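Local coordinates for hydrolase, haloacid dehalogenase-like family (PDB 3S6J), which is probably a sugar phosphatase of the haloacid dehalogenase-like hydrolase family, a metal-dependent enzyme that holds calcium in its active-site region, at residues N136-D141 against F153-K158. Sequence-based numbering, arbitrary orientation.
Sequences NIVTRD and FLAAAK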
ATOM      1  N   ASN E 136       4.552 -16.338 -23.440  1.00 50.77           N
ATOM      2  CA  ASN E 136       4.530 -15.030 -24.082  1.00 47.05           C
ATOM      3  C   ASN E 136       4.730 -13.930 -23.049  1.00 44.12           C
ATOM      4  O   ASN E 136       3.854 -13.668 -22.224  1.00 42.67           O
ATOM      5  CB  ASN E 136       3.199 -14.826 -24.807  1.00 46.59           C
ATOM      6  CG  ASN E 136       3.119 -15.584 -26.124  1.00 46.54           C
ATOM      7  OD1 ASN E 136       4.134 -15.974 -26.707  1.00 50.99           O
ATOM      8  ND2 ASN E 136       1.908 -15.770 -26.612  1.00 49.01           N
ATOM      9  N   ILE E 137       5.892 -13.295 -23.086  1.00 44.22           N
ATOM     10  CA  ILE E 137       6.203 -12.240 -22.133  1.00 41.94           C
ATOM     11  C   ILE E 137       7.111 -11.177 -22.737  1.00 43.16           C
ATOM     12  O   ILE E 137       8.005 -11.479 -23.531  1.00 41.43           O
ATOM     13  CB  ILE E 137       6.856 -12.801 -20.850  1.00 43.53           C
ATOM     14  CG1 ILE E 137       7.211 -11.664 -19.890  1.00 41.62           C
ATOM     15  CG2 ILE E 137       8.099 -13.616 -21.187  1.00 44.36           C
ATOM     16  CD1 ILE E 137       7.624 -12.143 -18.514  1.00 42.19           C
ATOM     17  N   VAL E 138       6.855  -9.929 -22.362  1.00 41.81           N
ATOM     18  CA  VAL E 138       7.706  -8.806 -22.732  1.00 40.19           C
ATOM     19  C   VAL E 138       8.207  -8.150 -21.457  1.00 40.73           C
ATOM     20  O   VAL E 138       7.448  -7.982 -20.501  1.00 39.22           O
ATOM     21  CB  VAL E 138       6.936  -7.768 -23.572  1.00 41.55           C
ATOM     22  CG1 VAL E 138       7.750  -6.523 -23.735  1.00 43.75           C
ATOM     23  CG2 VAL E 138       6.607  -8.340 -24.934  1.00 41.93           C
ATOM     24  N   THR E 139       9.490  -7.801 -21.433  1.00 42.45           N
ATOM     25  CA  THR E 139      10.075  -7.127 -20.283  1.00 40.98           C
ATOM     26  C   THR E 139      10.662  -5.776 -20.674  1.00 41.49           C
ATOM     27  O   THR E 139      10.724  -5.424 -21.854  1.00 42.79           O
ATOM     28  CB  THR E 139      11.163  -8.000 -19.594  1.00 42.43           C
ATOM     29  OG1 THR E 139      12.328  -8.084 -20.427  1.00 44.76           O
ATOM     30  CG2 THR E 139      10.641  -9.387 -19.353  1.00 39.22           C
ATOM     31  N   ARG E 140      11.088  -5.024 -19.665  1.00 41.42           N
ATOM     32  CA  ARG E 140      11.687  -3.710 -19.854  1.00 43.71           C
ATOM     33  C   ARG E 140      12.896  -3.802 -20.776  1.00 46.01           C
ATOM     34  O   ARG E 140      13.196  -2.875 -21.526  1.00 45.54           O
ATOM     35  CB  ARG E 140      12.103  -3.153 -18.492  1.00 45.53           C
ATOM     36  CG  ARG E 140      13.020  -1.964 -18.555  1.00 45.50           C
ATOM     37  CD  ARG E 140      12.256  -0.698 -18.890  1.00 46.11           C
ATOM     38  NE  ARG E 140      13.181   0.401 -19.140  1.00 41.75           N
ATOM     39  CZ  ARG E 140      13.693   0.659 -20.333  1.00 45.52           C
ATOM     40  NH1 ARG E 140      13.357  -0.106 -21.363  1.00 43.71           N
ATOM     41  NH2 ARG E 140      14.533   1.677 -20.502  1.00 45.25           N
ATOM     42  N   ASP E 141      13.586  -4.933 -20.719  1.00 46.35           N
ATOM     43  CA  ASP E 141      14.726  -5.172 -21.593  1.00 45.94           C
ATOM     44  C   ASP E 141      14.297  -5.352 -23.051  1.00 48.28           C
ATOM     45  O   ASP E 141      15.137  -5.434 -23.946  1.00 50.88           O
ATOM     46  CB  ASP E 141      15.507  -6.396 -21.116  1.00 48.57           C
ATOM     47  CG  ASP E 141      15.966  -6.271 -19.664  1.00 50.38           C
ATOM     48  OD1 ASP E 141      16.398  -5.164 -19.257  1.00 53.15           O
ATOM     49  OD2 ASP E 141      15.906  -7.286 -18.930  1.00 51.59           O
ATOM     50  N   PHE E 153       2.925  -2.743 -24.039  1.00 38.93           N
ATOM     51  CA  PHE E 153       1.658  -3.361 -24.404  1.00 36.07           C
ATOM     52  C   PHE E 153       1.594  -3.589 -25.900  1.00 39.72           C
ATOM     53  O   PHE E 153       1.038  -4.582 -26.366  1.00 39.84           O
ATOM     54  CB  PHE E 153       0.475  -2.512 -23.930  1.00 34.98           C
ATOM     55  CG  PHE E 153       0.341  -2.441 -22.422  1.00 35.06           C
ATOM     56  CD1 PHE E 153       0.913  -3.413 -21.617  1.00 34.57           C
ATOM     57  CD2 PHE E 153      -0.371  -1.419 -21.817  1.00 32.00           C
ATOM     58  CE1 PHE E 153       0.791  -3.357 -20.235  1.00 32.96           C
ATOM     59  CE2 PHE E 153      -0.502  -1.363 -20.432  1.00 29.57           C
ATOM     60  CZ  PHE E 153       0.083  -2.330 -19.647  1.00 29.13           C
ATOM     61  N   LEU E 154       2.158  -2.640 -26.645  1.00 40.15           N
ATOM     62  CA  LEU E 154       2.252  -2.723 -28.095  1.00 40.80           C
ATOM     63  C   LEU E 154       3.113  -3.914 -28.504  1.00 43.01           C
ATOM     64  O   LEU E 154       2.748  -4.666 -29.405  1.00 43.84           O
ATOM     65  CB  LEU E 154       2.835  -1.419 -28.665  1.00 42.74           C
ATOM     66  CG  LEU E 154       1.985  -0.168 -28.384  1.00 41.45           C
ATOM     67  CD1 LEU E 154       2.645   1.092 -28.869  1.00 40.16           C
ATOM     68  CD2 LEU E 154       0.587  -0.317 -28.989  1.00 43.21           C
ATOM     69  N   ALA E 155       4.255  -4.079 -27.840  1.00 41.90           N
ATOM     70  CA  ALA E 155       5.134  -5.212 -28.105  1.00 44.22           C
ATOM     71  C   ALA E 155       4.435  -6.521 -27.758  1.00 42.04           C
ATOM     72  O   ALA E 155       4.626  -7.528 -28.426  1.00 41.93           O
ATOM     73  CB  ALA E 155       6.454  -5.079 -27.334  1.00 41.82           C
ATOM     74  N   ALA E 156       3.612  -6.488 -26.717  1.00 42.49           N
ATOM     75  CA  ALA E 156       2.849  -7.651 -26.291  1.00 40.66           C
ATOM     76  C   ALA E 156       1.744  -7.991 -27.290  1.00 42.08           C
ATOM     77  O   ALA E 156       1.582  -9.151 -27.670  1.00 40.77           O
ATOM     78  CB  ALA E 156       2.262  -7.426 -24.914  1.00 39.47           C
ATOM     79  N   ALA E 157       0.986  -6.985 -27.719  1.00 41.94           N
ATOM     80  CA  ALA E 157      -0.061  -7.227 -28.708  1.00 43.43           C
ATOM     81  C   ALA E 157       0.581  -7.830 -29.943  1.00 44.99           C
ATOM     82  O   ALA E 157       0.036  -8.734 -30.573  1.00 44.91           O
ATOM     83  CB  ALA E 157      -0.786  -5.942 -29.061  1.00 40.47           C
ATOM     84  N   LYS E 158       1.757  -7.316 -30.280  1.00 44.73           N
ATOM     85  CA  LYS E 158       2.504  -7.793 -31.431  1.00 45.73           C
ATOM     86  C   LYS E 158       2.979  -9.233 -31.239  1.00 44.31           C
ATOM     87  O   LYS E 158       2.907 -10.045 -32.153  1.00 45.86           O
ATOM     88  CB  LYS E 158       3.690  -6.875 -31.676  1.00 47.08           C
ATOM     89  CG  LYS E 158       4.178  -6.860 -33.086  1.00 50.20           C
ATOM     90  CD  LYS E 158       5.346  -5.907 -33.213  1.00 54.10           C
ATOM     91  CE  LYS E 158       6.630  -6.501 -32.606  1.00 58.08           C
ATOM     92  NZ  LYS E 158       6.470  -6.978 -31.193  1.00 54.47           N
TER
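Val-138, on the outermost strand 137-138 of the parallel sheet, faces Ala-155 and Ala-156 of helix 151-160, the backbones being closest where the CA atoms of Val-138 and Ala-156 lie 6.1 Å apart. The pair forms the first half of a beta-alpha-beta crossover in the Rossmann-like core of the haloacid dehalogenase fold, the domain that this piece of a longer protein comprises: the chain leaves the edge strand, passes through the helix and re-enters the sheet as strand 167-171, beyond strands 110-113 and 8-11. The interface is small, burying 98 Å² in all, and is held by van der Waals contacts, with no hydrogen bond between the two segments. One valine carries it. Its side chain points to the helix; CG1 lies opposite the backbone N across the CA-CB bond (chi1 170°) and CG2 beside that N, and the two methyls straddle the CB of Ala-155: CG1 and CG2 each lie 4.1 Å from that atom. The short alanine side chains let the strand come close to the helix backbone itself. Leu-152, one turn before Ala-156, adds to the apolar surroundings of Val-138, while Ala-156 also touches Cys-111 of the neighbouring strand 110-113, so the helix packs over both the edge strand and its neighbour. Backbone bonds from Val-138 to Ile-112 and Thr-114 keep the edge strand in the sheet, and Lys-159 NZ ties the helix to the carbonyl O of Ile-137. The side chain of Ala-156 is about 10 Å from that of the calcium ligand Asp-12. At its tightest point, Val-138 CG2 rests against the peptide link between the two alanines, 3.9 Å from Ala-156 N and 4.0 Å from Ala-155 C.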